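Long-range contact in protein argonaute (Marinitoga piezophila, PDB 5I4A), which uses short 5'-hydroxyl RNA guides to bind complementary DNA or RNA targets and cleave them, and may defend against invading mobile elements: residues Y571-V582 with Y614-P622. Numbering follows the deposited sequence.
With nucleotides of chain B.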
loop_
_atom_site.group_PDB
_atom_site.type_symbol
_atom_site.label_atom_id
_atom_site.label_comp_id
_atom_site.label_asym_id
_atom_site.label_seq_id
_atom_site.Cartn_x
_atom_site.Cartn_y
_atom_site.Cartn_z
ATOM N N TYR A 571 -10.980 0.057 9.129
ATOM C CA TYR A 571 -11.227 -1.370 9.025
ATOM C C TYR A 571 -9.900 -2.111 8.945
ATOM O O TYR A 571 -8.902 -1.590 8.437
ATOM C CB TYR A 571 -12.128 -1.715 7.828
ATOM C CG TYR A 571 -11.497 -1.631 6.454
ATOM C CD1 TYR A 571 -10.733 -2.680 5.950
ATOM C CD2 TYR A 571 -11.708 -0.528 5.638
ATOM C CE1 TYR A 571 -10.169 -2.615 4.688
ATOM C CE2 TYR A 571 -11.151 -0.457 4.373
ATOM C CZ TYR A 571 -10.382 -1.502 3.904
ATOM O OH TYR A 571 -9.825 -1.436 2.647
ATOM N N TYR A 572 -9.899 -3.324 9.485
ATOM C CA TYR A 572 -8.727 -4.195 9.473
ATOM C C TYR A 572 -9.086 -5.429 8.661
ATOM O O TYR A 572 -9.773 -6.332 9.172
ATOM C CB TYR A 572 -8.308 -4.572 10.894
ATOM C CG TYR A 572 -7.858 -3.383 11.722
ATOM C CD1 TYR A 572 -8.784 -2.522 12.299
ATOM C CD2 TYR A 572 -6.507 -3.123 11.927
ATOM C CE1 TYR A 572 -8.380 -1.435 13.050
ATOM C CE2 TYR A 572 -6.092 -2.039 12.676
ATOM C CZ TYR A 572 -7.033 -1.197 13.237
ATOM O OH TYR A 572 -6.631 -0.116 13.987
ATOM N N PRO A 573 -8.670 -5.510 7.400
ATOM C CA PRO A 573 -9.100 -6.623 6.550
ATOM C C PRO A 573 -8.470 -7.936 6.986
ATOM O O PRO A 573 -7.424 -7.973 7.638
ATOM C CB PRO A 573 -8.614 -6.212 5.156
ATOM C CG PRO A 573 -7.435 -5.326 5.427
ATOM C CD PRO A 573 -7.756 -4.591 6.698
ATOM N N LYS A 574 -9.136 -9.029 6.615
ATOM C CA LYS A 574 -8.628 -10.351 6.952
ATOM C C LYS A 574 -7.275 -10.576 6.291
ATOM O O LYS A 574 -7.082 -10.276 5.109
ATOM C CB LYS A 574 -9.613 -11.438 6.522
ATOM C CG LYS A 574 -9.168 -12.841 6.915
ATOM C CD LYS A 574 -10.286 -13.866 6.781
ATOM C CE LYS A 574 -10.441 -14.358 5.349
ATOM N NZ LYS A 574 -10.920 -13.291 4.426
ATOM N N THR A 575 -6.331 -11.097 7.070
ATOM C CA THR A 575 -4.967 -11.289 6.604
ATOM C C THR A 575 -4.316 -12.367 7.458
ATOM O O THR A 575 -4.554 -12.433 8.668
ATOM C CB THR A 575 -4.165 -9.980 6.685
ATOM O OG1 THR A 575 -4.869 -8.934 6.004
ATOM C CG2 THR A 575 -2.808 -10.140 6.046
ATOM N N PHE A 576 -3.515 -13.219 6.825
ATOM C CA PHE A 576 -2.694 -14.178 7.552
ATOM C C PHE A 576 -1.340 -13.600 7.945
ATOM O O PHE A 576 -0.513 -14.323 8.508
ATOM C CB PHE A 576 -2.504 -15.461 6.728
ATOM C CG PHE A 576 -1.935 -15.230 5.355
ATOM C CD1 PHE A 576 -2.769 -14.970 4.280
ATOM C CD2 PHE A 576 -0.567 -15.285 5.136
ATOM C CE1 PHE A 576 -2.252 -14.761 3.015
ATOM C CE2 PHE A 576 -0.043 -15.079 3.872
ATOM C CZ PHE A 576 -0.888 -14.811 2.812
ATOM N N LEU A 577 -1.099 -12.321 7.666
ATOM C CA LEU A 577 0.102 -11.612 8.077
ATOM C C LEU A 577 -0.207 -10.761 9.311
ATOM O O LEU A 577 -1.165 -11.031 10.045
ATOM C CB LEU A 577 0.635 -10.757 6.919
ATOM C CG LEU A 577 1.185 -11.397 5.643
ATOM C CD1 LEU A 577 0.067 -11.762 4.686
ATOM C CD2 LEU A 577 2.172 -10.453 4.971
ATOM N N ASN A 578 0.591 -9.721 9.535
ATOM C CA ASN A 578 0.385 -8.842 10.675
ATOM C C ASN A 578 -0.882 -8.013 10.502
ATOM O O ASN A 578 -1.295 -7.685 9.387
ATOM C CB ASN A 578 1.586 -7.918 10.866
ATOM C CG ASN A 578 2.817 -8.656 11.337
ATOM O OD1 ASN A 578 2.766 -9.409 12.310
ATOM N ND2 ASN A 578 3.931 -8.459 10.641
ATOM N N GLN A 579 -1.497 -7.675 11.630
ATOM C CA GLN A 579 -2.719 -6.880 11.646
ATOM C C GLN A 579 -2.408 -5.457 11.196
ATOM O O GLN A 579 -1.679 -4.728 11.875
ATOM C CB GLN A 579 -3.312 -6.903 13.050
ATOM C CG GLN A 579 -4.608 -6.148 13.226
ATOM C CD GLN A 579 -5.180 -6.339 14.617
ATOM O OE1 GLN A 579 -6.095 -7.136 14.818
ATOM N NE2 GLN A 579 -4.633 -5.614 15.587
ATOM N N LYS A 580 -2.954 -5.058 10.047
ATOM C CA LYS A 580 -2.759 -3.719 9.509
ATOM C C LYS A 580 -4.114 -3.088 9.228
ATOM O O LYS A 580 -5.047 -3.767 8.792
ATOM C CB LYS A 580 -1.919 -3.737 8.223
ATOM C CG LYS A 580 -0.499 -4.244 8.407
ATOM C CD LYS A 580 0.454 -3.595 7.411
ATOM C CE LYS A 580 -0.077 -3.682 5.988
ATOM N NZ LYS A 580 0.864 -3.079 5.002
ATOM N N GLY A 581 -4.212 -1.785 9.474
ATOM C CA GLY A 581 -5.459 -1.073 9.333
ATOM C C GLY A 581 -5.540 -0.246 8.066
ATOM O O GLY A 581 -4.532 0.100 7.455
ATOM N N VAL A 582 -6.773 0.074 7.684
ATOM C CA VAL A 582 -7.058 0.944 6.550
ATOM C C VAL A 582 -8.022 2.019 7.024
ATOM O O VAL A 582 -9.154 1.711 7.417
ATOM C CB VAL A 582 -7.649 0.174 5.356
ATOM C CG1 VAL A 582 -8.040 1.140 4.257
ATOM C CG2 VAL A 582 -6.655 -0.852 4.837
ATOM N N TYR A 614 -8.234 -18.060 -2.073
ATOM C CA TYR A 614 -7.480 -18.347 -0.862
ATOM C C TYR A 614 -6.857 -17.109 -0.227
ATOM O O TYR A 614 -6.281 -17.213 0.859
ATOM C CB TYR A 614 -6.398 -19.390 -1.163
ATOM C CG TYR A 614 -6.967 -20.669 -1.742
ATOM C CD1 TYR A 614 -7.734 -21.524 -0.962
ATOM C CD2 TYR A 614 -6.752 -21.013 -3.071
ATOM C CE1 TYR A 614 -8.268 -22.691 -1.485
ATOM C CE2 TYR A 614 -7.280 -22.179 -3.602
ATOM C CZ TYR A 614 -8.037 -23.012 -2.804
ATOM O OH TYR A 614 -8.564 -24.171 -3.331
ATOM N N THR A 615 -6.944 -15.949 -0.880
ATOM C CA THR A 615 -6.559 -14.675 -0.287
ATOM C C THR A 615 -7.592 -13.631 -0.685
ATOM O O THR A 615 -8.319 -13.796 -1.665
ATOM C CB THR A 615 -5.162 -14.200 -0.730
ATOM O OG1 THR A 615 -5.193 -13.848 -2.120
ATOM C CG2 THR A 615 -4.105 -15.280 -0.498
ATOM N N ASN A 616 -7.646 -12.542 0.077
ATOM C CA ASN A 616 -8.574 -11.462 -0.222
ATOM C C ASN A 616 -7.829 -10.138 -0.312
ATOM O O ASN A 616 -6.757 -9.956 0.271
ATOM C CB ASN A 616 -9.695 -11.367 0.822
ATOM C CG ASN A 616 -9.172 -11.315 2.240
ATOM O OD1 ASN A 616 -9.178 -12.319 2.951
ATOM N ND2 ASN A 616 -8.713 -10.142 2.661
ATOM N N TYR A 617 -8.424 -9.207 -1.050
ATOM C CA TYR A 617 -7.858 -7.876 -1.193
ATOM C C TYR A 617 -7.963 -7.103 0.117
ATOM O O TYR A 617 -8.851 -7.344 0.939
ATOM C CB TYR A 617 -8.571 -7.118 -2.310
ATOM C CG TYR A 617 -8.343 -7.712 -3.684
ATOM C CD1 TYR A 617 -7.072 -8.084 -4.096
ATOM C CD2 TYR A 617 -9.400 -7.910 -4.564
ATOM C CE1 TYR A 617 -6.854 -8.628 -5.349
ATOM C CE2 TYR A 617 -9.192 -8.455 -5.820
ATOM C CZ TYR A 617 -7.916 -8.812 -6.208
ATOM O OH TYR A 617 -7.699 -9.353 -7.454
ATOM N N LYS A 618 -7.039 -6.162 0.306
ATOM C CA LYS A 618 -7.019 -5.313 1.490
ATOM C C LYS A 618 -7.668 -3.957 1.263
ATOM O O LYS A 618 -8.276 -3.409 2.189
ATOM C CB LYS A 618 -5.576 -5.110 1.967
ATOM C CG LYS A 618 -4.946 -6.370 2.533
ATOM C CD LYS A 618 -3.440 -6.380 2.354
ATOM C CE LYS A 618 -2.858 -7.699 2.836
ATOM N NZ LYS A 618 -1.535 -7.996 2.218
ATOM N N LEU A 619 -7.569 -3.420 0.060
ATOM C CA LEU A 619 -8.143 -2.141 -0.312
ATOM C C LEU A 619 -9.393 -2.348 -1.157
ATOM O O LEU A 619 -9.577 -3.411 -1.760
ATOM C CB LEU A 619 -7.122 -1.310 -1.100
ATOM C CG LEU A 619 -5.845 -0.982 -0.322
ATOM C CD1 LEU A 619 -4.791 -0.359 -1.226
ATOM C CD2 LEU A 619 -6.168 -0.065 0.844
ATOM N N PRO A 620 -10.287 -1.357 -1.216
ATOM C CA PRO A 620 -11.437 -1.467 -2.118
ATOM C C PRO A 620 -10.960 -1.694 -3.542
ATOM O O PRO A 620 -9.961 -1.118 -3.976
ATOM C CB PRO A 620 -12.150 -0.117 -1.962
ATOM C CG PRO A 620 -11.134 0.796 -1.353
ATOM C CD PRO A 620 -10.282 -0.076 -0.489
ATOM N N TYR A 621 -11.673 -2.565 -4.253
ATOM C CA TYR A 621 -11.228 -3.020 -5.569
ATOM C C TYR A 621 -10.881 -1.885 -6.529
ATOM O O TYR A 621 -9.817 -1.965 -7.167
ATOM C CB TYR A 621 -12.295 -3.953 -6.161
ATOM C CG TYR A 621 -11.840 -4.771 -7.350
ATOM C CD1 TYR A 621 -10.590 -5.382 -7.369
ATOM C CD2 TYR A 621 -12.673 -4.952 -8.446
ATOM C CE1 TYR A 621 -10.181 -6.134 -8.457
ATOM C CE2 TYR A 621 -12.276 -5.701 -9.531
ATOM C CZ TYR A 621 -11.030 -6.292 -9.534
ATOM O OH TYR A 621 -10.641 -7.037 -10.622
ATOM N N PRO A 622 -11.679 -0.817 -6.672
ATOM C CA PRO A 622 -11.241 0.284 -7.552
ATOM C C PRO A 622 -9.904 0.886 -7.148
ATOM O O PRO A 622 -9.089 1.209 -8.022
ATOM C CB PRO A 622 -12.388 1.299 -7.440
ATOM C CG PRO A 622 -13.135 0.925 -6.206
ATOM C CD PRO A 622 -13.021 -0.561 -6.119
ATOM P P U B 3 -1.255 -14.801 -10.079
ATOM O OP1 U B 3 -1.833 -13.700 -10.890
ATOM O OP2 U B 3 0.181 -14.758 -9.714
ATOM O "O5'" U B 3 -2.097 -14.902 -8.736
ATOM C "C5'" U B 3 -1.615 -14.326 -7.538
ATOM C "C4'" U B 3 -2.415 -14.785 -6.349
ATOM O "O4'" U B 3 -2.073 -16.158 -6.020
ATOM C "C3'" U B 3 -2.160 -14.014 -5.067
ATOM O "O3'" U B 3 -2.925 -12.826 -5.000
ATOM C "C2'" U B 3 -2.518 -15.019 -3.985
ATOM O "O2'" U B 3 -3.922 -15.075 -3.803
ATOM C "C1'" U B 3 -2.052 -16.329 -4.620
ATOM N N1 U B 3 -0.667 -16.666 -4.220
ATOM C C2 U B 3 -0.429 -17.037 -2.907
ATOM O O2 U B 3 -1.298 -17.112 -2.055
ATOM N N3 U B 3 0.883 -17.322 -2.622
ATOM C C4 U B 3 1.950 -17.279 -3.490
ATOM O O4 U B 3 3.075 -17.570 -3.079
ATOM C C5 U B 3 1.624 -16.887 -4.825
ATOM C C6 U B 3 0.356 -16.601 -5.133
ATOM P P A B 4 -2.196 -11.406 -4.859
ATOM O OP1 A B 4 -3.246 -10.384 -4.614
ATOM O OP2 A B 4 -1.271 -11.261 -6.012
ATOM O "O5'" A B 4 -1.335 -11.549 -3.526
ATOM C "C5'" A B 4 -1.964 -11.835 -2.287
ATOM C "C4'" A B 4 -0.970 -12.284 -1.248
ATOM O "O4'" A B 4 -0.358 -13.538 -1.648
ATOM C "C3'" A B 4 0.218 -11.368 -1.008
ATOM O "O3'" A B 4 -0.094 -10.248 -0.196
ATOM C "C2'" A B 4 1.231 -12.313 -0.378
ATOM O "O2'" A B 4 0.930 -12.536 0.991
ATOM C "C1'" A B 4 0.964 -13.603 -1.152
ATOM N N9 A B 4 1.899 -13.765 -2.279
ATOM C C8 A B 4 1.693 -13.464 -3.603
ATOM N N7 A B 4 2.727 -13.725 -4.367
ATOM C C5 A B 4 3.679 -14.228 -3.487
ATOM C C6 A B 4 4.995 -14.682 -3.676
ATOM N N6 A B 4 5.601 -14.714 -4.866
ATOM N N1 A B 4 5.675 -15.114 -2.590
ATOM C C2 A B 4 5.064 -15.087 -1.397
ATOM N N3 A B 4 3.833 -14.678 -1.095
ATOM C C4 A B 4 3.184 -14.253 -2.196
ATOM P P C B 5 0.667 -8.849 -0.414
ATOM O OP1 C B 5 0.066 -7.849 0.504
ATOM O OP2 C B 5 0.709 -8.564 -1.869
ATOM O "O5'" C B 5 2.159 -9.137 0.075
ATOM C "C5'" C B 5 2.429 -9.589 1.396
ATOM C "C4'" C B 5 3.803 -10.206 1.495
ATOM O "O4'" C B 5 3.947 -11.238 0.493
ATOM C "C3'" C B 5 4.966 -9.258 1.246
ATOM O "O3'" C B 5 5.346 -8.593 2.437
ATOM C "C2'" C B 5 6.069 -10.168 0.702
ATOM O "O2'" C B 5 6.835 -10.723 1.761
ATOM C "C1'" C B 5 5.274 -11.292 0.029
ATOM N N1 C B 5 5.265 -11.230 -1.453
ATOM C C2 C B 5 6.378 -11.689 -2.166
ATOM O O2 C B 5 7.364 -12.110 -1.541
ATOM N N3 C B 5 6.361 -11.655 -3.520
ATOM C C4 C B 5 5.286 -11.197 -4.165
ATOM N N4 C B 5 5.318 -11.183 -5.501
ATOM C C5 C B 5 4.134 -10.736 -3.466
ATOM C C6 C B 5 4.165 -10.776 -2.127
#
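Pro573 and Lys618 mark the closest backbone approach, CA to CA 5.6 Å, where the loop 571-582 passes the irregular run 614-620 that leads into helix 621-631. Tyr571 reaches across with Pro573 CB at its ring edge: its OH donates to Lys618 O at 2.5 Å, in the carbonyl plane and on a lone pair. With chi1 at 74°, Val582 CB sits over one face of the ring, toward its rim, while Lys618 O lies at the ring edge. One residue along from Pro573, Asn616 ND2 ties Lys574 to the other segment through a fairly straight bond to Lys574 O, 2.9 Å with an N-H...O angle of 158°. Lys574 NZ also meets Asn616 OD1, at 2.5 Å, too short for its detail to be trusted. That lysine chain bends at chi3 and chi4, which curls the amine back onto the amide. Lys574 O also accepts from Thr575 OG1, which arrives from the opposite face of the carbonyl plane, and Asn616 ND2 makes a second, longer bond to Tyr617 O, so two acceptors fix the NH2 end of the amide. This is the hairpin connection between strands 568-571 and 582-589 in the RNase H-like PIWI domain, meeting the approach to a helix that carries Asn627, inferred to be an active-site residue and manganese ligand. Lys618 crosses Pro573 at about a right angle, CB to CG 3.9 Å, and extends past Thr575 toward the guide backbone. Thr615 OG1 shares a hydrogen bond with O2' of U3 of chain B (2.4 Å, doubtfully short), and Thr615 CG2 touches the Phe576 ring edge at CE1, 4.0 Å away. Phe576 CZ in turn lies 3.4 Å from O2' of A4 of chain B.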